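Local coordinates for DNA polymerase III, gamma subunit-related protein (Thermotoga maritima, PDB 2GNO), which is related to the gamma subunit of DNA polymerase III and probably binds DNA, at residues 197-202 with 207-212; 250-255 with 288-293; 243-248 with 281-286. One frame throughout, in Å; residues are numbered along the deposited sequence. Where two conformers were deposited one is given.

Interaction 1: 197-202 with 207-212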
ATOM      1  N   LYS A 197     -14.223   7.798  11.071  1.00 34.28           N
ATOM      2  CA  LYS A 197     -13.102   8.695  10.916  1.00 35.43           C
ATOM      3  C   LYS A 197     -11.792   7.895  10.766  1.00 34.26           C
ATOM      4  O   LYS A 197     -10.768   8.484  10.440  1.00 35.08           O
ATOM      5  CB  LYS A 197     -13.037   9.665  12.109  1.00 36.53           C
ATOM      6  CG  LYS A 197     -14.294  10.548  12.257  1.00 41.09           C
ATOM      7  CD  LYS A 197     -14.256  11.421  13.507  1.00 49.81           C
ATOM      8  CE  LYS A 197     -15.566  12.185  13.698  1.00 51.97           C
ATOM      9  NZ  LYS A 197     -15.864  13.108  12.562  1.00 58.12           N
ATOM     10  N   LYS A 198     -11.817   6.572  10.995  1.00 33.69           N
ATOM     11  CA  LYS A 198     -10.643   5.712  10.870  1.00 31.19           C
ATOM     12  C   LYS A 198     -10.679   4.718   9.709  1.00 32.20           C
ATOM     13  O   LYS A 198      -9.638   4.230   9.324  1.00 30.03           O
ATOM     14  CB  LYS A 198     -10.442   4.919  12.160  1.00 30.85           C
ATOM     15  CG  LYS A 198     -10.219   5.760  13.432  1.00 31.64           C
ATOM     16  CD  LYS A 198     -10.087   4.835  14.631  1.00 28.82           C
ATOM     17  CE  LYS A 198      -9.856   5.571  15.934  1.00 35.77           C
ATOM     18  NZ  LYS A 198      -8.544   6.260  15.951  1.00 32.89           N
ATOM     19  N   VAL A 199     -11.850   4.428   9.133  1.00 32.15           N
ATOM     20  CA  VAL A 199     -11.932   3.431   8.048  1.00 32.01           C
ATOM     21  C   VAL A 199     -11.095   3.774   6.804  1.00 32.86           C
ATOM     22  O   VAL A 199     -10.730   2.863   6.065  1.00 31.07           O
ATOM     23  CB  VAL A 199     -13.399   3.058   7.669  1.00 30.72           C
ATOM     24  CG1 VAL A 199     -14.151   2.588   8.908  1.00 27.66           C
ATOM     25  CG2 VAL A 199     -14.133   4.226   7.019  1.00 29.49           C
ATOM     26  N   LEU A 200     -10.771   5.054   6.587  1.00 33.50           N
ATOM     27  CA  LEU A 200      -9.950   5.460   5.454  1.00 34.29           C
ATOM     28  C   LEU A 200      -8.474   5.720   5.827  1.00 34.59           C
ATOM     29  O   LEU A 200      -7.698   6.120   4.961  1.00 35.66           O
ATOM     30  CB  LEU A 200     -10.554   6.684   4.765  1.00 35.76           C
ATOM     31  CG  LEU A 200     -12.000   6.549   4.268  1.00 40.33           C
ATOM     32  CD1 LEU A 200     -12.488   7.855   3.661  1.00 43.52           C
ATOM     33  CD2 LEU A 200     -12.164   5.420   3.256  1.00 41.12           C
ATOM     34  N   SER A 201      -8.074   5.462   7.077  1.00 33.78           N
ATOM     35  CA  SER A 201      -6.678   5.674   7.509  1.00 33.57           C
ATOM     36  C   SER A 201      -5.735   4.657   6.881  1.00 33.48           C
ATOM     37  O   SER A 201      -6.132   3.577   6.494  1.00 32.21           O
ATOM     38  CB  SER A 201      -6.554   5.537   9.022  1.00 33.40           C
ATOM     39  OG  SER A 201      -7.410   6.439   9.688  1.00 40.60           O
ATOM     40  N   LYS A 202      -4.462   4.995   6.798  1.00 33.56           N
ATOM     41  CA  LYS A 202      -3.488   4.077   6.234  1.00 33.79           C
ATOM     42  C   LYS A 202      -3.105   3.021   7.259  1.00 32.97           C
ATOM     43  O   LYS A 202      -3.358   3.148   8.460  1.00 35.26           O
ATOM     44  CB  LYS A 202      -2.224   4.825   5.826  1.00 33.60           C
ATOM     45  N   TYR A 207      -7.225  -0.795   8.604  1.00 27.98           N
ATOM     46  CA  TYR A 207      -7.586  -2.190   8.339  1.00 27.71           C
ATOM     47  C   TYR A 207      -8.494  -2.750   9.434  1.00 28.18           C
ATOM     48  O   TYR A 207      -9.523  -3.356   9.129  1.00 26.07           O
ATOM     49  CB  TYR A 207      -6.309  -3.018   8.157  1.00 28.23           C
ATOM     50  CG  TYR A 207      -6.499  -4.506   8.093  1.00 26.69           C
ATOM     51  CD1 TYR A 207      -7.433  -5.071   7.231  1.00 29.24           C
ATOM     52  CD2 TYR A 207      -5.671  -5.363   8.818  1.00 31.63           C
ATOM     53  CE1 TYR A 207      -7.603  -6.446   7.164  1.00 29.82           C
ATOM     54  CE2 TYR A 207      -5.813  -6.732   8.739  1.00 31.52           C
ATOM     55  CZ  TYR A 207      -6.783  -7.274   7.916  1.00 27.14           C
ATOM     56  OH  TYR A 207      -6.896  -8.639   7.801  1.00 24.64           O
ATOM     57  N   LEU A 208      -8.097  -2.526  10.690  1.00 27.88           N
ATOM     58  CA  LEU A 208      -8.861  -2.942  11.849  1.00 28.85           C
ATOM     59  C   LEU A 208     -10.184  -2.209  11.921  1.00 29.18           C
ATOM     60  O   LEU A 208     -11.196  -2.813  12.285  1.00 28.69           O
ATOM     61  CB  LEU A 208      -8.039  -2.804  13.155  1.00 27.41           C
ATOM     62  CG  LEU A 208      -6.764  -3.672  13.217  1.00 31.00           C
ATOM     63  CD1 LEU A 208      -6.007  -3.509  14.537  1.00 28.31           C
ATOM     64  CD2 LEU A 208      -7.076  -5.139  12.991  1.00 29.20           C
ATOM     65  N   ALA A 209     -10.214  -0.932  11.552  1.00 28.62           N
ATOM     66  CA  ALA A 209     -11.482  -0.183  11.547  1.00 27.33           C
ATOM     67  C   ALA A 209     -12.397  -0.745  10.457  1.00 28.24           C
ATOM     68  O   ALA A 209     -13.608  -0.850  10.669  1.00 29.45           O
ATOM     69  CB  ALA A 209     -11.236   1.291  11.338  1.00 28.87           C
ATOM     70  N   CYS A 210     -11.835  -1.071   9.291  1.00 28.10           N
ATOM     71  CA  CYS A 210     -12.626  -1.691   8.208  1.00 27.76           C
ATOM     72  C   CYS A 210     -13.186  -3.042   8.662  1.00 28.63           C
ATOM     73  O   CYS A 210     -14.347  -3.313   8.417  1.00 32.48           O
ATOM     74  CB  CYS A 210     -11.864  -1.800   6.904  1.00 26.87           C
ATOM     75  SG  CYS A 210     -11.776  -0.193   6.100  1.00 31.27           S
ATOM     76  N   ARG A 211     -12.352  -3.872   9.288  0.50 29.25           N
ATOM     77  CA  ARG A 211     -12.789  -5.170   9.812  0.50 28.04           C
ATOM     78  C   ARG A 211     -13.945  -4.992  10.794  0.50 30.20           C
ATOM     79  O   ARG A 211     -14.944  -5.709  10.723  0.50 29.56           O
ATOM     80  CB  ARG A 211     -11.643  -5.933  10.490  0.50 28.86           C
ATOM     81  CG  ARG A 211     -10.673  -6.592   9.525  0.50 30.08           C
ATOM     82  CD  ARG A 211      -9.590  -7.429  10.213  0.50 30.47           C
ATOM     83  NE  ARG A 211     -10.115  -8.476  11.113  0.50 34.66           N
ATOM     84  CZ  ARG A 211     -10.302  -8.371  12.442  0.50 33.10           C
ATOM     85  NH1 ARG A 211     -10.042  -7.257  13.125  0.50 33.20           N
ATOM     86  NH2 ARG A 211     -10.773  -9.404  13.114  0.50 35.11           N
ATOM     87  N   GLU A 212     -13.802  -4.025  11.697  1.00 29.98           N
ATOM     88  CA  GLU A 212     -14.827  -3.717  12.677  1.00 30.89           C
ATOM     89  C   GLU A 212     -16.126  -3.213  12.056  1.00 31.28           C
ATOM     90  O   GLU A 212     -17.203  -3.601  12.504  1.00 32.18           O
ATOM     91  CB  GLU A 212     -14.294  -2.691  13.672  1.00 30.48           C
ATOM     92  CG  GLU A 212     -15.264  -2.219  14.742  1.00 31.41           C
ATOM     93  CD  GLU A 212     -15.806  -3.330  15.584  1.00 38.24           C
ATOM     94  OE1 GLU A 212     -15.094  -4.322  15.856  1.00 36.88           O
ATOM     95  OE2 GLU A 212     -16.952  -3.177  16.027  1.00 33.04           O
TER

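Interaction 2: 250-255 with 288-293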
ATOM      1  N   ARG A 250     -11.993  -5.919  -0.915  1.00 31.44           N
ATOM      2  CA  ARG A 250     -10.763  -6.706  -0.684  1.00 33.26           C
ATOM      3  C   ARG A 250     -10.845  -7.534   0.596  1.00 33.82           C
ATOM      4  O   ARG A 250     -10.513  -8.720   0.572  1.00 36.23           O
ATOM      5  CB  ARG A 250      -9.495  -5.837  -0.727  1.00 34.30           C
ATOM      6  CG  ARG A 250      -9.230  -5.308  -2.113  1.00 39.46           C
ATOM      7  CD  ARG A 250      -7.968  -4.475  -2.228  1.00 47.39           C
ATOM      8  NE  ARG A 250      -7.806  -3.960  -3.586  1.00 49.56           N
ATOM      9  CZ  ARG A 250      -7.175  -4.605  -4.565  1.00 53.22           C
ATOM     10  N   ILE A 251     -11.329  -6.938   1.684  1.00 33.55           N
ATOM     11  CA  ILE A 251     -11.475  -7.662   2.957  1.00 32.95           C
ATOM     12  C   ILE A 251     -12.525  -8.772   2.837  1.00 33.47           C
ATOM     13  O   ILE A 251     -12.270  -9.897   3.245  1.00 32.14           O
ATOM     14  CB  ILE A 251     -11.786  -6.703   4.140  1.00 34.41           C
ATOM     15  CG1 ILE A 251     -10.581  -5.799   4.394  1.00 30.67           C
ATOM     16  CG2 ILE A 251     -12.111  -7.505   5.424  1.00 35.77           C
ATOM     17  CD1 ILE A 251     -10.839  -4.679   5.356  1.00 40.80           C
ATOM     18  N   ILE A 252     -13.685  -8.469   2.253  1.00 30.98           N
ATOM     19  CA  ILE A 252     -14.756  -9.471   2.062  1.00 31.37           C
ATOM     20  C   ILE A 252     -14.240 -10.637   1.209  1.00 31.77           C
ATOM     21  O   ILE A 252     -14.508 -11.793   1.539  1.00 31.24           O
ATOM     22  CB  ILE A 252     -16.027  -8.818   1.417  1.00 31.18           C
ATOM     23  CG1 ILE A 252     -16.642  -7.786   2.382  1.00 25.51           C
ATOM     24  CG2 ILE A 252     -17.056  -9.851   1.082  1.00 33.97           C
ATOM     25  CD1 ILE A 252     -17.621  -6.855   1.755  1.00 27.27           C
ATOM     26  N   LEU A 253     -13.509 -10.334   0.132  1.00 33.25           N
ATOM     27  CA  LEU A 253     -12.947 -11.381  -0.719  1.00 35.65           C
ATOM     28  C   LEU A 253     -11.949 -12.247  -0.006  1.00 37.38           C
ATOM     29  O   LEU A 253     -12.106 -13.454   0.033  1.00 37.64           O
ATOM     30  CB  LEU A 253     -12.222 -10.839  -1.959  1.00 36.31           C
ATOM     31  CG  LEU A 253     -12.997 -10.452  -3.207  1.00 37.52           C
ATOM     32  CD1 LEU A 253     -12.046  -9.914  -4.247  1.00 37.67           C
ATOM     33  CD2 LEU A 253     -13.719 -11.686  -3.766  1.00 40.53           C
ATOM     34  N   HIS A 254     -10.927 -11.612   0.562  1.00 39.80           N
ATOM     35  CA  HIS A 254      -9.845 -12.337   1.225  1.00 42.17           C
ATOM     36  C   HIS A 254     -10.162 -12.911   2.590  1.00 43.48           C
ATOM     37  O   HIS A 254      -9.447 -13.808   3.018  1.00 46.12           O
ATOM     38  CB  HIS A 254      -8.573 -11.475   1.293  1.00 39.45           C
ATOM     39  CG  HIS A 254      -8.041 -11.094  -0.051  1.00 46.88           C
ATOM     40  ND1 HIS A 254      -8.374  -9.910  -0.676  1.00 54.10           N
ATOM     41  CD2 HIS A 254      -7.217 -11.749  -0.903  1.00 54.48           C
ATOM     42  CE1 HIS A 254      -7.774  -9.849  -1.852  1.00 55.19           C
ATOM     43  NE2 HIS A 254      -7.063 -10.951  -2.012  1.00 58.08           N
ATOM     44  N   GLU A 255     -11.218 -12.442   3.256  1.00 43.90           N
ATOM     45  CA  GLU A 255     -11.551 -12.939   4.601  1.00 44.97           C
ATOM     46  C   GLU A 255     -12.876 -13.721   4.697  1.00 45.94           C
ATOM     47  O   GLU A 255     -13.639 -13.564   5.648  1.00 47.50           O
ATOM     48  CB  GLU A 255     -11.466 -11.778   5.605  1.00 44.13           C
ATOM     49  CG  GLU A 255     -10.122 -11.026   5.494  1.00 36.33           C
ATOM     50  CD  GLU A 255      -9.858 -10.031   6.617  1.00 36.34           C
ATOM     51  OE1 GLU A 255     -10.706  -9.877   7.510  1.00 49.90           O
ATOM     52  OE2 GLU A 255      -8.801  -9.384   6.596  1.00 37.49           O
HETATM   53  N   MSE A 288     -24.126  -1.542  -0.727  1.00 29.88           N
HETATM   54  CA  MSE A 288     -25.227  -2.351  -0.247  1.00 28.15           C
HETATM   55  C   MSE A 288     -25.055  -3.809  -0.601  1.00 27.68           C
HETATM   56  O   MSE A 288     -25.233  -4.682   0.242  1.00 31.46           O
HETATM   57  CB  MSE A 288     -26.538  -1.894  -0.888  1.00 28.88           C
HETATM   58  CG  MSE A 288     -27.726  -2.606  -0.310  1.00 33.90           C
HETATM   59 SE   MSE A 288     -29.318  -1.984  -1.109  0.75 37.00          SE
HETATM   60  CE  MSE A 288     -29.208  -2.806  -2.891  1.00 39.28           C
ATOM     61  N   ASN A 289     -24.707  -4.061  -1.858  1.00 29.16           N
ATOM     62  CA  ASN A 289     -24.526  -5.424  -2.340  1.00 29.21           C
ATOM     63  C   ASN A 289     -23.339  -6.164  -1.716  1.00 28.71           C
ATOM     64  O   ASN A 289     -23.510  -7.302  -1.351  1.00 31.56           O
ATOM     65  CB  ASN A 289     -24.482  -5.452  -3.873  1.00 28.45           C
ATOM     66  CG  ASN A 289     -25.847  -5.134  -4.525  1.00 37.97           C
ATOM     67  OD1 ASN A 289     -26.908  -5.564  -4.059  1.00 35.73           O
ATOM     68  ND2 ASN A 289     -25.800  -4.461  -5.660  1.00 36.59           N
ATOM     69  N   ILE A 290     -22.167  -5.537  -1.595  1.00 28.11           N
ATOM     70  CA  ILE A 290     -20.997  -6.227  -1.003  1.00 30.97           C
ATOM     71  C   ILE A 290     -21.253  -6.559   0.477  1.00 29.71           C
ATOM     72  O   ILE A 290     -20.943  -7.653   0.938  1.00 30.06           O
ATOM     73  CB  ILE A 290     -19.647  -5.452  -1.192  1.00 30.48           C
ATOM     74  CG1 ILE A 290     -19.556  -4.151  -0.374  1.00 35.25           C
ATOM     75  CG2 ILE A 290     -19.395  -5.173  -2.677  1.00 29.96           C
ATOM     76  CD1 ILE A 290     -18.218  -3.436  -0.491  1.00 29.80           C
ATOM     77  N   LEU A 291     -21.819  -5.604   1.200  1.00 28.78           N
ATOM     78  CA  LEU A 291     -22.147  -5.763   2.613  1.00 31.63           C
ATOM     79  C   LEU A 291     -23.198  -6.837   2.826  1.00 32.12           C
ATOM     80  O   LEU A 291     -23.088  -7.619   3.785  1.00 33.46           O
ATOM     81  CB  LEU A 291     -22.625  -4.442   3.207  1.00 31.45           C
ATOM     82  CG  LEU A 291     -21.601  -3.349   3.365  1.00 35.56           C
ATOM     83  CD1 LEU A 291     -22.282  -2.075   3.834  1.00 35.46           C
ATOM     84  CD2 LEU A 291     -20.505  -3.754   4.351  1.00 44.45           C
ATOM     85  N   ALA A 292     -24.207  -6.872   1.955  1.00 31.43           N
ATOM     86  CA  ALA A 292     -25.245  -7.896   2.018  1.00 33.81           C
ATOM     87  C   ALA A 292     -24.617  -9.242   1.733  1.00 33.89           C
ATOM     88  O   ALA A 292     -24.943 -10.211   2.403  1.00 31.32           O
ATOM     89  CB  ALA A 292     -26.367  -7.623   1.025  1.00 33.38           C
ATOM     90  N   ILE A 293     -23.714  -9.301   0.738  1.00 31.83           N
ATOM     91  CA  ILE A 293     -23.009 -10.544   0.414  1.00 30.88           C
ATOM     92  C   ILE A 293     -22.270 -11.062   1.655  1.00 31.00           C
ATOM     93  O   ILE A 293     -22.378 -12.242   1.997  1.00 30.80           O
ATOM     94  CB  ILE A 293     -22.013 -10.335  -0.791  1.00 30.81           C
ATOM     95  CG1 ILE A 293     -22.799 -10.222  -2.107  1.00 32.62           C
ATOM     96  CG2 ILE A 293     -21.032 -11.498  -0.922  1.00 33.82           C
ATOM     97  CD1 ILE A 293     -21.976  -9.674  -3.300  1.00 30.60           C
TER

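Interaction 3: 243-248 with 281-286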
ATOM      1  N   LEU A 243     -13.339   4.583  -2.347  1.00 32.62           N
ATOM      2  CA  LEU A 243     -12.200   4.047  -1.597  1.00 35.71           C
ATOM      3  C   LEU A 243     -12.647   3.016  -0.565  1.00 34.16           C
ATOM      4  O   LEU A 243     -12.013   1.985  -0.438  1.00 34.07           O
ATOM      5  CB  LEU A 243     -11.416   5.163  -0.870  1.00 37.20           C
ATOM      6  CG  LEU A 243     -10.234   4.779   0.048  1.00 47.43           C
ATOM      7  CD1 LEU A 243      -9.193   3.867  -0.618  1.00 52.70           C
ATOM      8  CD2 LEU A 243      -9.567   6.046   0.586  1.00 54.00           C
ATOM      9  N   LEU A 244     -13.715   3.310   0.182  1.00 34.48           N
ATOM     10  CA  LEU A 244     -14.230   2.368   1.182  1.00 31.74           C
ATOM     11  C   LEU A 244     -14.718   1.107   0.470  1.00 31.26           C
ATOM     12  O   LEU A 244     -14.446   0.011   0.928  1.00 31.89           O
ATOM     13  CB  LEU A 244     -15.334   3.010   2.020  1.00 33.05           C
ATOM     14  CG  LEU A 244     -15.928   2.241   3.209  1.00 33.39           C
ATOM     15  CD1 LEU A 244     -14.892   1.801   4.236  1.00 34.47           C
ATOM     16  CD2 LEU A 244     -16.991   3.074   3.872  1.00 33.09           C
ATOM     17  N   ILE A 245     -15.421   1.260  -0.646  1.00 28.98           N
ATOM     18  CA  ILE A 245     -15.894   0.096  -1.429  1.00 29.48           C
ATOM     19  C   ILE A 245     -14.737  -0.818  -1.792  1.00 28.81           C
ATOM     20  O   ILE A 245     -14.799  -2.016  -1.551  1.00 31.86           O
ATOM     21  CB  ILE A 245     -16.652   0.528  -2.700  1.00 27.34           C
ATOM     22  CG1 ILE A 245     -18.018   1.082  -2.303  1.00 28.63           C
ATOM     23  CG2 ILE A 245     -16.853  -0.669  -3.684  1.00 27.52           C
ATOM     24  CD1 ILE A 245     -18.749   1.770  -3.422  1.00 30.73           C
ATOM     25  N   GLN A 246     -13.687  -0.232  -2.346  1.00 32.24           N
ATOM     26  CA  GLN A 246     -12.491  -0.989  -2.732  1.00 33.60           C
ATOM     27  C   GLN A 246     -11.882  -1.731  -1.547  1.00 31.70           C
ATOM     28  O   GLN A 246     -11.644  -2.926  -1.626  1.00 32.57           O
ATOM     29  CB  GLN A 246     -11.451  -0.068  -3.405  1.00 33.00           C
ATOM     30  CG  GLN A 246     -11.893   0.510  -4.747  1.00 35.96           C
ATOM     31  CD  GLN A 246     -12.145  -0.562  -5.795  1.00 45.56           C
ATOM     32  OE1 GLN A 246     -11.644  -1.680  -5.684  1.00 49.40           O
ATOM     33  NE2 GLN A 246     -12.912  -0.221  -6.826  1.00 51.42           N
ATOM     34  N   ARG A 247     -11.691  -1.032  -0.442  1.00 31.56           N
ATOM     35  CA  ARG A 247     -11.115  -1.656   0.740  1.00 34.23           C
ATOM     36  C   ARG A 247     -11.967  -2.755   1.312  1.00 33.66           C
ATOM     37  O   ARG A 247     -11.441  -3.801   1.653  1.00 34.97           O
ATOM     38  CB  ARG A 247     -10.874  -0.651   1.841  1.00 35.62           C
ATOM     39  CG  ARG A 247      -9.883   0.337   1.456  1.00 43.45           C
ATOM     40  CD  ARG A 247      -9.622   1.299   2.535  1.00 54.41           C
ATOM     41  NE  ARG A 247      -8.953   0.651   3.650  1.00 53.41           N
ATOM     42  CZ  ARG A 247      -8.344   1.301   4.631  1.00 57.00           C
ATOM     43  NH1 ARG A 247      -8.277   2.625   4.653  1.00 46.86           N
ATOM     44  NH2 ARG A 247      -7.751   0.604   5.574  1.00 57.76           N
ATOM     45  N   LEU A 248     -13.276  -2.517   1.425  1.00 32.81           N
ATOM     46  CA  LEU A 248     -14.164  -3.533   1.970  1.00 30.61           C
ATOM     47  C   LEU A 248     -14.252  -4.747   1.039  1.00 31.73           C
ATOM     48  O   LEU A 248     -14.245  -5.879   1.519  1.00 29.89           O
ATOM     49  CB  LEU A 248     -15.552  -2.955   2.272  1.00 31.70           C
ATOM     50  CG  LEU A 248     -15.634  -1.857   3.341  1.00 33.12           C
ATOM     51  CD1 LEU A 248     -17.089  -1.511   3.586  1.00 32.23           C
ATOM     52  CD2 LEU A 248     -14.984  -2.275   4.649  1.00 43.23           C
ATOM     53  N   LEU A 281     -19.465   3.439 -11.576  1.00 35.41           N
ATOM     54  CA  LEU A 281     -20.025   2.661 -10.464  1.00 34.62           C
ATOM     55  C   LEU A 281     -21.041   3.486  -9.689  1.00 32.97           C
ATOM     56  O   LEU A 281     -20.867   4.693  -9.566  1.00 32.67           O
ATOM     57  CB  LEU A 281     -18.879   2.360  -9.492  1.00 36.76           C
ATOM     58  CG  LEU A 281     -19.062   1.344  -8.378  1.00 36.77           C
ATOM     59  CD1 LEU A 281     -19.186  -0.053  -8.996  1.00 41.93           C
ATOM     60  CD2 LEU A 281     -17.889   1.387  -7.426  1.00 37.28           C
ATOM     61  N   ASN A 282     -22.109   2.843  -9.212  1.00 31.75           N
ATOM     62  CA  ASN A 282     -23.125   3.475  -8.358  1.00 31.28           C
ATOM     63  C   ASN A 282     -22.582   3.076  -6.991  1.00 31.24           C
ATOM     64  O   ASN A 282     -22.546   1.878  -6.674  1.00 32.68           O
ATOM     65  CB  ASN A 282     -24.526   2.896  -8.606  1.00 31.91           C
ATOM     66  CG  ASN A 282     -25.615   3.562  -7.746  1.00 33.16           C
ATOM     67  OD1 ASN A 282     -25.407   3.900  -6.582  1.00 29.21           O
ATOM     68  ND2 ASN A 282     -26.798   3.721  -8.326  1.00 31.33           N
ATOM     69  N   ASN A 283     -22.148   4.048  -6.193  1.00 31.90           N
ATOM     70  CA  ASN A 283     -21.554   3.750  -4.880  1.00 34.00           C
ATOM     71  C   ASN A 283     -22.481   3.050  -3.877  1.00 33.62           C
ATOM     72  O   ASN A 283     -22.158   1.943  -3.396  1.00 35.41           O
ATOM     73  CB  ASN A 283     -20.934   5.021  -4.245  1.00 34.15           C
ATOM     74  CG  ASN A 283     -19.691   5.549  -4.997  1.00 35.99           C
ATOM     75  OD1 ASN A 283     -19.065   4.856  -5.801  1.00 34.58           O
ATOM     76  ND2 ASN A 283     -19.315   6.792  -4.688  1.00 36.49           N
ATOM     77  N   LYS A 284     -23.629   3.658  -3.588  1.00 33.94           N
ATOM     78  CA  LYS A 284     -24.593   3.106  -2.604  1.00 34.33           C
ATOM     79  C   LYS A 284     -25.120   1.728  -2.972  1.00 34.60           C
ATOM     80  O   LYS A 284     -25.220   0.853  -2.121  1.00 35.53           O
ATOM     81  CB  LYS A 284     -25.744   4.079  -2.335  1.00 34.40           C
ATOM     82  CG  LYS A 284     -25.289   5.364  -1.655  1.00 41.25           C
ATOM     83  CD  LYS A 284     -26.446   6.315  -1.354  1.00 46.44           C
ATOM     84  CE  LYS A 284     -25.931   7.639  -0.771  1.00 53.34           C
ATOM     85  NZ  LYS A 284     -27.015   8.604  -0.427  1.00 54.26           N
ATOM     86  N   LEU A 285     -25.463   1.535  -4.239  1.00 33.66           N
ATOM     87  CA  LEU A 285     -25.930   0.225  -4.690  1.00 33.93           C
ATOM     88  C   LEU A 285     -24.820  -0.816  -4.541  1.00 30.34           C
ATOM     89  O   LEU A 285     -25.073  -1.931  -4.094  1.00 30.61           O
ATOM     90  CB  LEU A 285     -26.342   0.295  -6.157  1.00 32.50           C
ATOM     91  CG  LEU A 285     -26.890  -0.949  -6.832  1.00 40.27           C
ATOM     92  CD1 LEU A 285     -28.220  -1.375  -6.202  1.00 47.61           C
ATOM     93  CD2 LEU A 285     -27.048  -0.645  -8.309  1.00 45.77           C
ATOM     94  N   THR A 286     -23.593  -0.454  -4.916  1.00 29.63           N
ATOM     95  CA  THR A 286     -22.471  -1.382  -4.811  1.00 27.35           C
ATOM     96  C   THR A 286     -22.155  -1.716  -3.346  1.00 29.60           C
ATOM     97  O   THR A 286     -21.953  -2.895  -3.019  1.00 27.59           O
ATOM     98  CB  THR A 286     -21.200  -0.856  -5.529  1.00 27.79           C
ATOM     99  OG1 THR A 286     -21.488  -0.606  -6.915  1.00 30.18           O
ATOM    100  CG2 THR A 286     -20.062  -1.859  -5.421  1.00 27.30           C
TER

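Interaction 1: 197-202 with 207-212
Beside the contact of V199 with A209 and C210, the one aromatic ring is that of Y207, and R211 from the next helical turn lies on one of its faces, CD 3.6 Å above the ring plane and displaced toward the rim. At the far end of this ring, OH is hydrogen-bonded to the backbone N of L161.

The contact itself is a loop folded over a helix. Residues 197-202 leave helix 192-195 and turn into helix 203-219, and the type I turn from K198 to S201 brings the loop against the side of that helix which carries A209 and C210. The methyl of A209 points at the turn and meets the base of K198, CB to CB 3.8 Å, while V199 N lies 3.9 Å from A209 CB. V199 adds its CG1 branch, which stands beside its own backbone N (chi1 -55°) and reaches A209 O at 3.9 Å. C210 brings its sulfur to the turn: SG lies 3.2 Å from V199 O, a contact and not a hydrogen bond. The remainder of the K198 chain leads away from the contact, ending in a salt bridge with E205.

Within the turn, K198 O accepts two donors from S201, the backbone N at 3.0 Å and OG at 3.2 Å. Both arrive from the same face of the carbonyl plane, the hydroxyl tilted 32° from it. S201 O in turn accepts a hydrogen bond from R247 of helix 239-254, the helix whose L244 also covers V199.

No hydrogen bond links the two segments. The join therefore rests on a small methyl, a branched aliphatic group and a sulfur, which let the two backbones come close, V199 CA to A209 CA 5.1 Å, while K198 O is met within the turn and S201 O by R247.

Interaction 2: 250-255 with 288-293
I252 on helix 239-254 reaches across to I290 on helix 283-298, and nearly all of the contact is made by its far end. From CB, which points at the facing helix, CG2 goes anti to the backbone N and CG1 lies beside it (chi1 -65°). CG1 then extends the chain (chi2 165°), bringing CD1 onto the I290 backbone and side chain. This I252 methyl, CD1, sits 3.5 Å from I290 O and 3.8 Å from I290 CB, and it meets the rest of that chain as well, I290 CG1 at 3.9 Å and I290 CD1 at 4.1 Å. The two isoleucines cross at about a right angle. I290 holds its CG1 between backbone N and carbonyl carbon, the less roomy place for a branched chain on a helix.

Around this pair the C-terminal helical domain closes in: L291 turns to L214, F217 and F229, and I293 to W258 and F269. On another side of helix 239-254, H254 folds back on its own helix, ND1 donating to R250 O at 2.7 Å. H254 N reaches the same oxygen from the opposite face of its plane.

No hydrogen bond links the two segments. A methyl fitted against a carbonyl and an aliphatic chain gives apolar, shape-dependent cohesion, so at this point the two helices meet by van der Waals contact.

Interaction 3: 243-248 with 281-286
T286, which meets I245 across the contact, grips N282 O twice: T286 OG1 is 2.7 Å from N282 O and T286 N 3.1 Å, the two approaching from opposite faces of the carbonyl plane. This is the capped N-terminal end of helix 283-298, with N282 at the N-cap position. The N282 side chain adds a weak capping bond, OD1 accepting from L285 N at 3.3 Å, nearly straight at 173°.

Placed beside the backbone N (chi1 -58°), T286 OG1 is turned to N282 O and leaves CG2 to face helix 239-254. There CG2 touches I245 CG2 at 3.8 Å, the two side chains crossing at about a right angle. Replacing T286 by an alanine would probably leave N282 O with one donor fewer in this turn and open a gap beside I245 CG2.

I245 carries the contact from its side. I245 CG2 takes the threonine methyl, while I245 CD1 runs on to the start of the helix, 4.1 Å from L281 CD2 and 3.9 Å from N283 OD1. I273 of helix 261-274 packs on both I245 and T286, so three helices of the C-terminal domain meet here. The Q246 amide joins them too, its NE2 bonded to I273 O.

The nearest approach of all between the two segments is a methyl against a backbone oxygen, I245 CD1 to N283 O at 3.4 Å.

How the interactions relate
From the N terminus, the AAA+-like part of the chain comes first, then the helical region that holds all three contacts. Interaction 1 closes a short loop, the 197-202 loop folding back on helix 203-219, before the other two open. Interactions 2 and 3 each span a much longer loop between helix 239-254 and helix 283-298. They cross along the chain, because 243-248 pairs with 281-286 and 250-255 with 288-293, the two helices running side by side. Interaction 1 is joined to both: R247 reaches the 197-202 loop, while I251 packs on C210 and Y207. Helix 239-254 thus bridges helix 203-219 and the final helix.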